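Local structure of mortality factor 4-like protein 1 (Homo sapiens, 2F5K) at residues V29-G34 with E67-S72. The protein binds histone H3 methylated at a lysine through its chromo domain, and so probably takes part in gene regulation at chromatin. Sequence-based numbering, arbitrary orientation.
Sequences VLCFHG and EWVPES
H33, just past the end of strand 28-32, meets E67 of strand 67-70; no hydrogen bond joins the two segments. The touch is at one point of the imidazole edge: CD2 of H33 lies 3.3 Å from OE1 of E67, close to the ring plane. The carboxylate does not lie flat against the ring, for the two planes stand 82° apart. NE2 of H33 is farther away, 4.0 Å from OE1 of E67, too far for a salt bridge to be assigned. CG of E67 sits between its backbone N and carbonyl carbon (chi1 52°), and the extended chain beyond carries the carboxylate over to the histidine. OE1 of E67 also has a long, weak ion pair with R73. The H33 ring also meets the ring of W61 edge-to-face.

Deeper in, C31 and V69 form the apolar part of the contact. CA of C31 and CA of V69 are 8.6 Å apart. SG of C31 is trans to its backbone N (chi1 -173°) and meets both methyls of V69, at 4.0 Å from CG2 and 4.1 Å from CG1. Both residues are buried and also touch I56 and Y58 of strand 51-58. Strands 28-32 and 67-70 are separated in the sheet order by strands 37-48 and 51-58, and the curled sheet brings their side chains together. Such packing across the interior is characteristic of the small beta barrel of the MRG15 chromo domain.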
ATOM      1  N   VAL A  29       6.480   3.293  -1.497  1.00 43.36           N
ATOM      2  CA  VAL A  29       5.132   3.215  -2.055  1.00 41.70           C
ATOM      3  C   VAL A  29       4.045   3.503  -1.046  1.00 39.69           C
ATOM      4  O   VAL A  29       4.275   3.665   0.146  1.00 38.97           O
ATOM      5  CB  VAL A  29       4.883   1.782  -2.663  1.00 42.47           C
ATOM      6  CG1 VAL A  29       3.414   1.468  -2.779  1.00 44.35           C
ATOM      7  CG2 VAL A  29       5.608   1.586  -4.015  1.00 41.58           C
ATOM      8  N   LEU A  30       2.829   3.586  -1.528  1.00 38.58           N
ATOM      9  CA  LEU A  30       1.731   3.751  -0.607  1.00 38.46           C
ATOM     10  C   LEU A  30       0.967   2.497  -0.794  1.00 38.57           C
ATOM     11  O   LEU A  30       0.702   2.090  -1.919  1.00 39.88           O
ATOM     12  CB  LEU A  30       0.879   4.955  -0.944  1.00 37.89           C
ATOM     13  CG  LEU A  30       1.580   6.303  -0.767  1.00 37.10           C
ATOM     14  CD1 LEU A  30       0.673   7.408  -1.332  1.00 37.16           C
ATOM     15  CD2 LEU A  30       1.823   6.535   0.690  1.00 34.42           C
ATOM     16  N   CYS A  31       0.605   1.854   0.288  1.00 37.60           N
ATOM     17  CA  CYS A  31      -0.060   0.599   0.125  1.00 37.77           C
ATOM     18  C   CYS A  31      -1.303   0.601   0.948  1.00 38.16           C
ATOM     19  O   CYS A  31      -1.288   1.073   2.071  1.00 38.69           O
ATOM     20  CB  CYS A  31       0.861  -0.549   0.573  1.00 37.33           C
ATOM     21  SG  CYS A  31       0.202  -2.194   0.215  1.00 36.55           S
ATOM     22  N   PHE A  32      -2.370   0.046   0.379  1.00 38.41           N
ATOM     23  CA  PHE A  32      -3.626  -0.108   1.065  1.00 39.20           C
ATOM     24  C   PHE A  32      -3.564  -1.297   2.027  1.00 40.39           C
ATOM     25  O   PHE A  32      -3.023  -2.351   1.698  1.00 40.10           O
ATOM     26  CB  PHE A  32      -4.746  -0.394   0.051  1.00 39.24           C
ATOM     27  CG  PHE A  32      -5.366   0.826  -0.532  1.00 37.23           C
ATOM     28  CD1 PHE A  32      -5.172   1.154  -1.842  1.00 37.61           C
ATOM     29  CD2 PHE A  32      -6.175   1.628   0.230  1.00 37.35           C
ATOM     30  CE1 PHE A  32      -5.777   2.296  -2.391  1.00 36.38           C
ATOM     31  CE2 PHE A  32      -6.766   2.770  -0.312  1.00 35.89           C
ATOM     32  CZ  PHE A  32      -6.535   3.101  -1.603  1.00 34.78           C
ATOM     33  N   HIS A  33      -4.145  -1.124   3.204  1.00 41.50           N
ATOM     34  CA  HIS A  33      -4.228  -2.204   4.149  1.00 43.73           C
ATOM     35  C   HIS A  33      -5.683  -2.392   4.583  1.00 43.46           C
ATOM     36  O   HIS A  33      -6.350  -3.340   4.157  1.00 43.86           O
ATOM     37  CB  HIS A  33      -3.287  -1.989   5.338  1.00 44.87           C
ATOM     38  CG  HIS A  33      -3.418  -3.047   6.383  1.00 47.34           C
ATOM     39  ND1 HIS A  33      -3.869  -2.782   7.661  1.00 49.09           N
ATOM     40  CD2 HIS A  33      -3.170  -4.379   6.335  1.00 48.38           C
ATOM     41  CE1 HIS A  33      -3.882  -3.905   8.358  1.00 49.95           C
ATOM     42  NE2 HIS A  33      -3.462  -4.888   7.576  1.00 49.35           N
ATOM     43  N   GLY A  34      -6.203  -1.512   5.414  1.00 42.90           N
ATOM     44  CA  GLY A  34      -7.640  -1.626   5.652  1.00 43.35           C
ATOM     45  C   GLY A  34      -8.301  -0.646   4.680  1.00 43.03           C
ATOM     46  O   GLY A  34      -8.121  -0.746   3.465  1.00 42.17           O
ATOM     47  N   GLU A  67       3.486  -8.370   4.269  1.00 62.43           N
ATOM     48  CA  GLU A  67       2.567  -9.249   3.560  1.00 60.65           C
ATOM     49  C   GLU A  67       2.592  -9.178   2.042  1.00 59.52           C
ATOM     50  O   GLU A  67       3.144  -8.253   1.444  1.00 58.62           O
ATOM     51  CB  GLU A  67       1.133  -9.006   4.031  1.00 60.59           C
ATOM     52  CG  GLU A  67       0.673  -7.558   3.989  1.00 60.06           C
ATOM     53  CD  GLU A  67      -0.837  -7.462   3.970  1.00 60.08           C
ATOM     54  OE1 GLU A  67      -1.427  -6.493   4.484  1.00 57.56           O
ATOM     55  OE2 GLU A  67      -1.452  -8.392   3.433  1.00 62.70           O
ATOM     56  N   TRP A  68       1.984 -10.187   1.428  1.00 58.15           N
ATOM     57  CA  TRP A  68       1.847 -10.215  -0.011  1.00 57.18           C
ATOM     58  C   TRP A  68       0.604  -9.441  -0.368  1.00 56.11           C
ATOM     59  O   TRP A  68      -0.400  -9.497   0.353  1.00 56.48           O
ATOM     60  CB  TRP A  68       1.776 -11.636  -0.511  1.00 57.49           C
ATOM     61  CG  TRP A  68       3.081 -12.276  -0.367  1.00 57.79           C
ATOM     62  CD1 TRP A  68       3.527 -12.996   0.710  1.00 57.58           C
ATOM     63  CD2 TRP A  68       4.158 -12.228  -1.294  1.00 57.44           C
ATOM     64  NE1 TRP A  68       4.813 -13.419   0.487  1.00 57.15           N
ATOM     65  CE2 TRP A  68       5.223 -12.964  -0.737  1.00 57.57           C
ATOM     66  CE3 TRP A  68       4.329 -11.659  -2.557  1.00 57.24           C
ATOM     67  CZ2 TRP A  68       6.436 -13.128  -1.389  1.00 57.41           C
ATOM     68  CZ3 TRP A  68       5.515 -11.819  -3.194  1.00 57.96           C
ATOM     69  CH2 TRP A  68       6.559 -12.558  -2.615  1.00 58.43           C
ATOM     70  N   VAL A  69       0.677  -8.690  -1.457  1.00 54.31           N
ATOM     71  CA  VAL A  69      -0.408  -7.794  -1.823  1.00 52.73           C
ATOM     72  C   VAL A  69      -0.529  -7.839  -3.326  1.00 50.87           C
ATOM     73  O   VAL A  69       0.471  -7.978  -4.009  1.00 51.24           O
ATOM     74  CB  VAL A  69      -0.072  -6.362  -1.314  1.00 52.98           C
ATOM     75  CG1 VAL A  69      -0.144  -5.324  -2.417  1.00 53.00           C
ATOM     76  CG2 VAL A  69      -0.925  -5.993  -0.147  1.00 53.45           C
ATOM     77  N   PRO A  70      -1.742  -7.834  -3.862  1.00 49.32           N
ATOM     78  CA  PRO A  70      -1.893  -7.751  -5.318  1.00 48.07           C
ATOM     79  C   PRO A  70      -1.557  -6.328  -5.754  1.00 46.63           C
ATOM     80  O   PRO A  70      -1.582  -5.432  -4.922  1.00 45.32           O
ATOM     81  CB  PRO A  70      -3.367  -8.075  -5.538  1.00 47.66           C
ATOM     82  CG  PRO A  70      -3.998  -7.654  -4.302  1.00 48.82           C
ATOM     83  CD  PRO A  70      -3.035  -8.011  -3.183  1.00 49.46           C
ATOM     84  N   GLU A  71      -1.217  -6.140  -7.024  1.00 45.66           N
ATOM     85  CA  GLU A  71      -0.876  -4.818  -7.527  1.00 45.18           C
ATOM     86  C   GLU A  71      -1.913  -3.734  -7.224  1.00 44.43           C
ATOM     87  O   GLU A  71      -1.566  -2.613  -6.853  1.00 44.34           O
ATOM     88  CB  GLU A  71      -0.680  -4.853  -9.022  1.00 45.23           C
ATOM     89  CG  GLU A  71       0.059  -3.637  -9.512  1.00 46.17           C
ATOM     90  CD  GLU A  71       0.763  -3.902 -10.812  1.00 47.12           C
ATOM     91  OE1 GLU A  71       2.008  -3.843 -10.836  1.00 47.23           O
ATOM     92  OE2 GLU A  71       0.059  -4.172 -11.794  1.00 48.39           O
ATOM     93  N   SER A  72      -3.180  -4.078  -7.381  1.00 43.10           N
ATOM     94  CA  SER A  72      -4.253  -3.113  -7.164  1.00 42.80           C
ATOM     95  C   SER A  72      -4.213  -2.462  -5.773  1.00 42.20           C
ATOM     96  O   SER A  72      -4.928  -1.486  -5.518  1.00 42.99           O
ATOM     97  CB  SER A  72      -5.620  -3.761  -7.398  1.00 42.31           C
ATOM     98  OG  SER A  72      -5.869  -4.763  -6.414  1.00 43.08           O
TER